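Local coordinates for protein inorganic pyrophosphatase (Neisseria gonorrhoeae, PDB 5TEA) that probably catalyses the magnesium-dependent hydrolysis of inorganic diphosphate to two phosphate ions, working as a cytoplasmic homohexamer, at residues 31-36 and 89-94; 61-66 and 82-87. All coordinates share one frame; numbering follows the deposited sequence.

Contact 1: 31-36 and 89-94; sequences EIPAGS and LATGVF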
loop_
_atom_site.group_PDB
_atom_site.type_symbol
_atom_site.label_atom_id
_atom_site.label_comp_id
_atom_site.label_asym_id
_atom_site.label_seq_id
_atom_site.Cartn_x
_atom_site.Cartn_y
_atom_site.Cartn_z
ATOM N N GLU B 31 15.394 -5.625 11.298
ATOM C CA GLU B 31 14.934 -6.947 10.853
ATOM C C GLU B 31 13.501 -6.961 10.345
ATOM O O GLU B 31 13.211 -7.657 9.370
ATOM C CB GLU B 31 15.054 -7.974 11.986
ATOM C CG GLU B 31 16.474 -8.208 12.480
ATOM C CD GLU B 31 16.508 -8.782 13.881
ATOM O OE1 GLU B 31 17.030 -9.897 14.048
ATOM O OE2 GLU B 31 16.021 -8.108 14.819
ATOM N N ILE B 32 12.579 -6.252 11.001
ATOM C CA ILE B 32 11.156 -6.360 10.713
ATOM C C ILE B 32 10.588 -4.969 10.479
ATOM O O ILE B 32 10.666 -4.117 11.367
ATOM C CB ILE B 32 10.375 -7.032 11.856
ATOM C CG1 ILE B 32 10.941 -8.416 12.183
ATOM C CG2 ILE B 32 8.897 -7.165 11.442
ATOM C CD1 ILE B 32 10.290 -9.055 13.458
ATOM N N PRO B 33 9.963 -4.702 9.335
ATOM C CA PRO B 33 9.237 -3.433 9.166
ATOM C C PRO B 33 8.054 -3.331 10.116
ATOM O O PRO B 33 7.332 -4.306 10.347
ATOM C CB PRO B 33 8.749 -3.496 7.714
ATOM C CG PRO B 33 9.568 -4.604 7.060
ATOM C CD PRO B 33 9.837 -5.572 8.152
ATOM N N ALA B 34 7.844 -2.129 10.649
ATOM C CA ALA B 34 6.621 -1.860 11.393
ATOM C C ALA B 34 5.414 -2.253 10.556
ATOM O O ALA B 34 5.394 -2.032 9.347
ATOM C CB ALA B 34 6.524 -0.373 11.736
ATOM N N GLY B 35 4.403 -2.821 11.208
ATOM C CA GLY B 35 3.206 -3.268 10.529
ATOM C C GLY B 35 3.276 -4.649 9.911
ATOM O O GLY B 35 2.268 -5.113 9.361
ATOM N N SER B 36 4.421 -5.325 9.977
ATOM C CA SER B 36 4.554 -6.670 9.426
ATOM C C SER B 36 4.228 -7.729 10.476
ATOM O O SER B 36 4.574 -7.580 11.652
ATOM C CB SER B 36 5.976 -6.885 8.892
ATOM O OG SER B 36 6.164 -8.210 8.444
ATOM N N LEU B 89 10.563 0.813 7.916
ATOM C CA LEU B 89 11.886 0.565 7.366
ATOM C C LEU B 89 12.003 -0.866 6.845
ATOM O O LEU B 89 11.477 -1.801 7.450
ATOM C CB LEU B 89 12.931 0.832 8.457
ATOM C CG LEU B 89 14.370 1.105 8.053
ATOM C CD1 LEU B 89 14.425 2.262 7.072
ATOM C CD2 LEU B 89 15.235 1.382 9.296
ATOM N N ALA B 90 12.704 -1.039 5.721
ATOM C CA ALA B 90 12.871 -2.371 5.141
ATOM C C ALA B 90 13.855 -3.239 5.931
ATOM O O ALA B 90 14.802 -2.748 6.554
ATOM C CB ALA B 90 13.351 -2.268 3.692
ATOM N N THR B 91 13.638 -4.553 5.860
ATOM C CA THR B 91 14.588 -5.520 6.412
ATOM C C THR B 91 15.963 -5.345 5.779
ATOM O O THR B 91 16.086 -5.237 4.558
ATOM C CB THR B 91 14.106 -6.958 6.152
ATOM O OG1 THR B 91 12.851 -7.197 6.800
ATOM C CG2 THR B 91 15.152 -7.992 6.603
ATOM N N GLY B 92 17.006 -5.333 6.605
ATOM C CA GLY B 92 18.356 -5.467 6.106
ATOM C C GLY B 92 19.163 -4.189 6.065
ATOM O O GLY B 92 20.369 -4.261 5.818
ATOM N N VAL B 93 18.566 -3.040 6.272
ATOM C CA VAL B 93 19.340 -1.802 6.304
ATOM C C VAL B 93 19.775 -1.539 7.738
ATOM O O VAL B 93 19.090 -1.897 8.699
ATOM C CB VAL B 93 18.551 -0.598 5.739
ATOM C CG1 VAL B 93 18.053 -0.884 4.324
ATOM C CG2 VAL B 93 17.408 -0.214 6.661
ATOM N N PHE B 94 20.947 -0.931 7.891
ATOM C CA PHE B 94 21.411 -0.514 9.203
ATOM C C PHE B 94 21.460 1.007 9.247
ATOM O O PHE B 94 21.458 1.674 8.211
ATOM C CB PHE B 94 22.777 -1.118 9.539
ATOM C CG PHE B 94 23.941 -0.411 8.888
ATOM C CD1 PHE B 94 24.348 -0.753 7.605
ATOM C CD2 PHE B 94 24.629 0.584 9.559
ATOM C CE1 PHE B 94 25.420 -0.107 7.001
ATOM C CE2 PHE B 94 25.698 1.244 8.949
ATOM C CZ PHE B 94 26.095 0.887 7.681
#

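Contact 2: 61-66 and 82-87; sequences KPTNYG and LLVTEQ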
loop_
_atom_site.group_PDB
_atom_site.type_symbol
_atom_site.label_atom_id
_atom_site.label_comp_id
_atom_site.label_asym_id
_atom_site.label_seq_id
_atom_site.Cartn_x
_atom_site.Cartn_y
_atom_site.Cartn_z
ATOM N N LYS B 61 3.892 -6.060 14.137
ATOM C CA LYS B 61 4.810 -5.289 14.974
ATOM C C LYS B 61 4.389 -3.823 15.003
ATOM O O LYS B 61 4.165 -3.227 13.939
ATOM C CB LYS B 61 6.249 -5.396 14.465
ATOM C CG LYS B 61 6.900 -6.743 14.683
ATOM C CD LYS B 61 6.979 -7.096 16.172
ATOM C CE LYS B 61 6.672 -8.577 16.420
ATOM N NZ LYS B 61 6.434 -8.885 17.869
ATOM N N PRO B 62 4.279 -3.203 16.188
ATOM C CA PRO B 62 3.863 -1.792 16.238
ATOM C C PRO B 62 4.973 -0.812 15.899
ATOM O O PRO B 62 4.668 0.354 15.599
ATOM C CB PRO B 62 3.399 -1.617 17.697
ATOM C CG PRO B 62 4.230 -2.623 18.466
ATOM C CD PRO B 62 4.387 -3.798 17.533
ATOM N N THR B 63 6.240 -1.228 15.965
ATOM C CA THR B 63 7.381 -0.419 15.545
ATOM C C THR B 63 8.252 -1.281 14.652
ATOM O O THR B 63 8.050 -2.485 14.556
ATOM C CB THR B 63 8.230 0.057 16.731
ATOM O OG1 THR B 63 8.965 -1.064 17.247
ATOM C CG2 THR B 63 7.335 0.629 17.839
ATOM N N ASN B 64 9.255 -0.676 14.021
ATOM C CA ASN B 64 10.270 -1.509 13.391
ATOM C C ASN B 64 11.001 -2.277 14.484
ATOM O O ASN B 64 11.054 -1.845 15.640
ATOM C CB ASN B 64 11.251 -0.662 12.577
ATOM C CG ASN B 64 10.554 0.232 11.587
ATOM O OD1 ASN B 64 10.076 -0.228 10.534
ATOM N ND2 ASN B 64 10.498 1.523 11.897
ATOM N N TYR B 65 11.549 -3.435 14.119
ATOM C CA TYR B 65 12.189 -4.319 15.083
ATOM C C TYR B 65 13.585 -4.662 14.590
ATOM O O TYR B 65 13.747 -5.124 13.458
ATOM C CB TYR B 65 11.358 -5.592 15.266
ATOM C CG TYR B 65 11.673 -6.412 16.495
ATOM C CD1 TYR B 65 11.024 -6.167 17.705
ATOM C CD2 TYR B 65 12.577 -7.467 16.437
ATOM C CE1 TYR B 65 11.292 -6.929 18.823
ATOM C CE2 TYR B 65 12.843 -8.242 17.559
ATOM C CZ TYR B 65 12.193 -7.964 18.744
ATOM O OH TYR B 65 12.435 -8.724 19.862
ATOM N N GLY B 66 14.595 -4.432 15.424
ATOM C CA GLY B 66 15.951 -4.741 15.000
ATOM C C GLY B 66 16.868 -5.196 16.115
ATOM O O GLY B 66 16.397 -5.588 17.185
ATOM N N LEU B 82 13.479 -1.593 19.416
ATOM C CA LEU B 82 12.243 -1.020 18.902
ATOM C C LEU B 82 12.601 0.326 18.274
ATOM O O LEU B 82 12.936 1.275 18.985
ATOM C CB LEU B 82 11.221 -0.857 20.029
ATOM C CG LEU B 82 10.986 -2.128 20.866
ATOM C CD1 LEU B 82 9.907 -1.895 21.920
ATOM C CD2 LEU B 82 10.589 -3.309 19.960
ATOM N N LEU B 83 12.550 0.401 16.940
ATOM C CA LEU B 83 12.932 1.597 16.202
ATOM C C LEU B 83 11.670 2.262 15.676
ATOM O O LEU B 83 10.957 1.677 14.848
ATOM C CB LEU B 83 13.877 1.250 15.053
ATOM C CG LEU B 83 14.298 2.437 14.176
ATOM C CD1 LEU B 83 15.316 3.298 14.923
ATOM C CD2 LEU B 83 14.858 1.940 12.847
ATOM N N VAL B 84 11.394 3.466 16.157
ATOM C CA VAL B 84 10.148 4.167 15.865
ATOM C C VAL B 84 10.371 5.115 14.692
ATOM O O VAL B 84 11.251 5.977 14.739
ATOM C CB VAL B 84 9.640 4.925 17.101
ATOM C CG1 VAL B 84 8.393 5.754 16.768
ATOM C CG2 VAL B 84 9.379 3.927 18.255
ATOM N N THR B 85 9.582 4.949 13.633
ATOM C CA THR B 85 9.595 5.838 12.481
ATOM C C THR B 85 8.156 6.091 12.055
ATOM O O THR B 85 7.247 5.336 12.402
ATOM C CB THR B 85 10.354 5.252 11.267
ATOM O OG1 THR B 85 9.730 4.028 10.863
ATOM C CG2 THR B 85 11.834 4.996 11.569
ATOM N N GLU B 86 7.964 7.133 11.248
ATOM C CA GLU B 86 6.634 7.383 10.693
ATOM C C GLU B 86 6.280 6.364 9.609
ATOM O O GLU B 86 5.133 5.902 9.535
ATOM C CB GLU B 86 6.551 8.815 10.144
ATOM C CG GLU B 86 6.310 9.902 11.208
ATOM C CD GLU B 86 7.590 10.503 11.825
ATOM O OE1 GLU B 86 8.580 10.778 11.093
ATOM O OE2 GLU B 86 7.588 10.720 13.062
ATOM N N GLN B 87 7.242 6.003 8.758
ATOM C CA GLN B 87 7.025 5.033 7.705
ATOM C C GLN B 87 7.924 3.812 7.906
ATOM O O GLN B 87 9.079 3.956 8.324
ATOM C CB GLN B 87 7.283 5.678 6.328
ATOM C CG GLN B 87 6.267 6.784 5.958
ATOM C CD GLN B 87 6.660 8.188 6.429
ATOM O OE1 GLN B 87 7.837 8.484 6.656
ATOM N NE2 GLN B 87 5.665 9.067 6.560
#

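Contact 1: 31-36 and 89-94
Glu-31 and Thr-91 bring their CA atoms to 4.7 Å, and Pro-33 and Leu-89 to 5.1 Å, as the end of strand 25-32 passes the loop that leads into strand 94-107. Each segment carries a type II beta turn, Pro-33 to Ser-36 in one and Ala-90 to Val-93 in the other. Glycine takes the third place in both, Gly-35 and Gly-92. The strand ends in a classic beta bulge, with Glu-31 and Ile-32 both set against Tyr-65. The contact ties this strand end to the turn before strand 94-107, its antiparallel neighbour in the curled sheet, consistent with the OB-like barrel of family I pyrophosphatases.

The first side-chain bond of Glu-31 points away from segment 89-94, and Glu-31 OE1 accepts a hydrogen bond from Trp-42 N. Across this contact Glu-31 acts through its backbone O. Pro-33 lays its ring against the Leu-89 carbonyl, with CB 3.2 Å from Leu-89 O. Pro-33 CG is 3.4 Å from the same Leu-89 O. The ring also flanks the threonine hydroxyl, Pro-33 CD lying 3.7 Å from Thr-91 OG1. That hydroxyl sits beside its own backbone N (chi1 -62°), which turns it to the strand. Thr-91 OG1 donates to Glu-31 O over 2.6 Å, from above the carbonyl plane and 44° out of it.

Contact 2: 61-66 and 82-87
Asn-64 and Leu-83 form an antiparallel hydrogen-bonded pair, and Tyr-65 and Leu-82 the non-hydrogen-bonded pair next to it. In the backbone, Leu-83 N donates to Asn-64 O over 3.0 Å. The return bond from Asn-64 N to Leu-83 O is weak.

The side-chain bonds that cross the contact come from the Asn-64 amide. Asn-64 CG stands beside its own backbone N, opposite the carbonyl carbon (chi1 -53°), which carries the amide to segment 82-87. Asn-64 ND2 reaches Thr-85 OG1 at 2.8 Å, nearly in the amide plane, and Leu-83 O at 3.0 Å, tilted 19° from that plane. The bond to Thr-85 joins the segments beyond the end of strand 80-83. Thr-85 OG1 in turn donates to Gln-87 O at 2.6 Å. Thr-63 OG1 donates to Asn-64 O at 2.7 Å, from the opposite face of its plane to Leu-83 N.

The apolar contacts are few. Leu-82 CD2 comes obliquely to the Tyr-65 ring, 3.7 Å from Tyr-65 CD1. Thr-63 CG2 meets Val-84 CG2 at 3.9 Å.

Strand 64-67 lies between strands 25-32 and 80-83 in the mixed sheet. Helix 137-149 packs on Thr-63 and Leu-82, while strand 110-119 packs on Leu-83 and Thr-85.

Contact 2 is nested in the chain loop that contact 1 closes, and their centres are 8 Å apart. Strands 25-32 and 64-67 are sheet neighbours, joined where Glu-31 N lies 2.8 Å from Tyr-65 O. Beyond the strands Gly-35 N lies 2.8 Å from Lys-61 O. Both are probable hydrogen bonds. Asn-64 OD1 accepts from Ala-34 N and Leu-89 N, so one amide joins both segments of contact 1. Tyr-65, predicted to bind substrate, brings contact 2 to the metal site. The side chain of Tyr-65 is about 3 Å from that of Asp-80, a calcium-site residue here. The side chain of Tyr-65 is about 6 Å from the bound calcium ion, and that of Glu-31 about 9 Å.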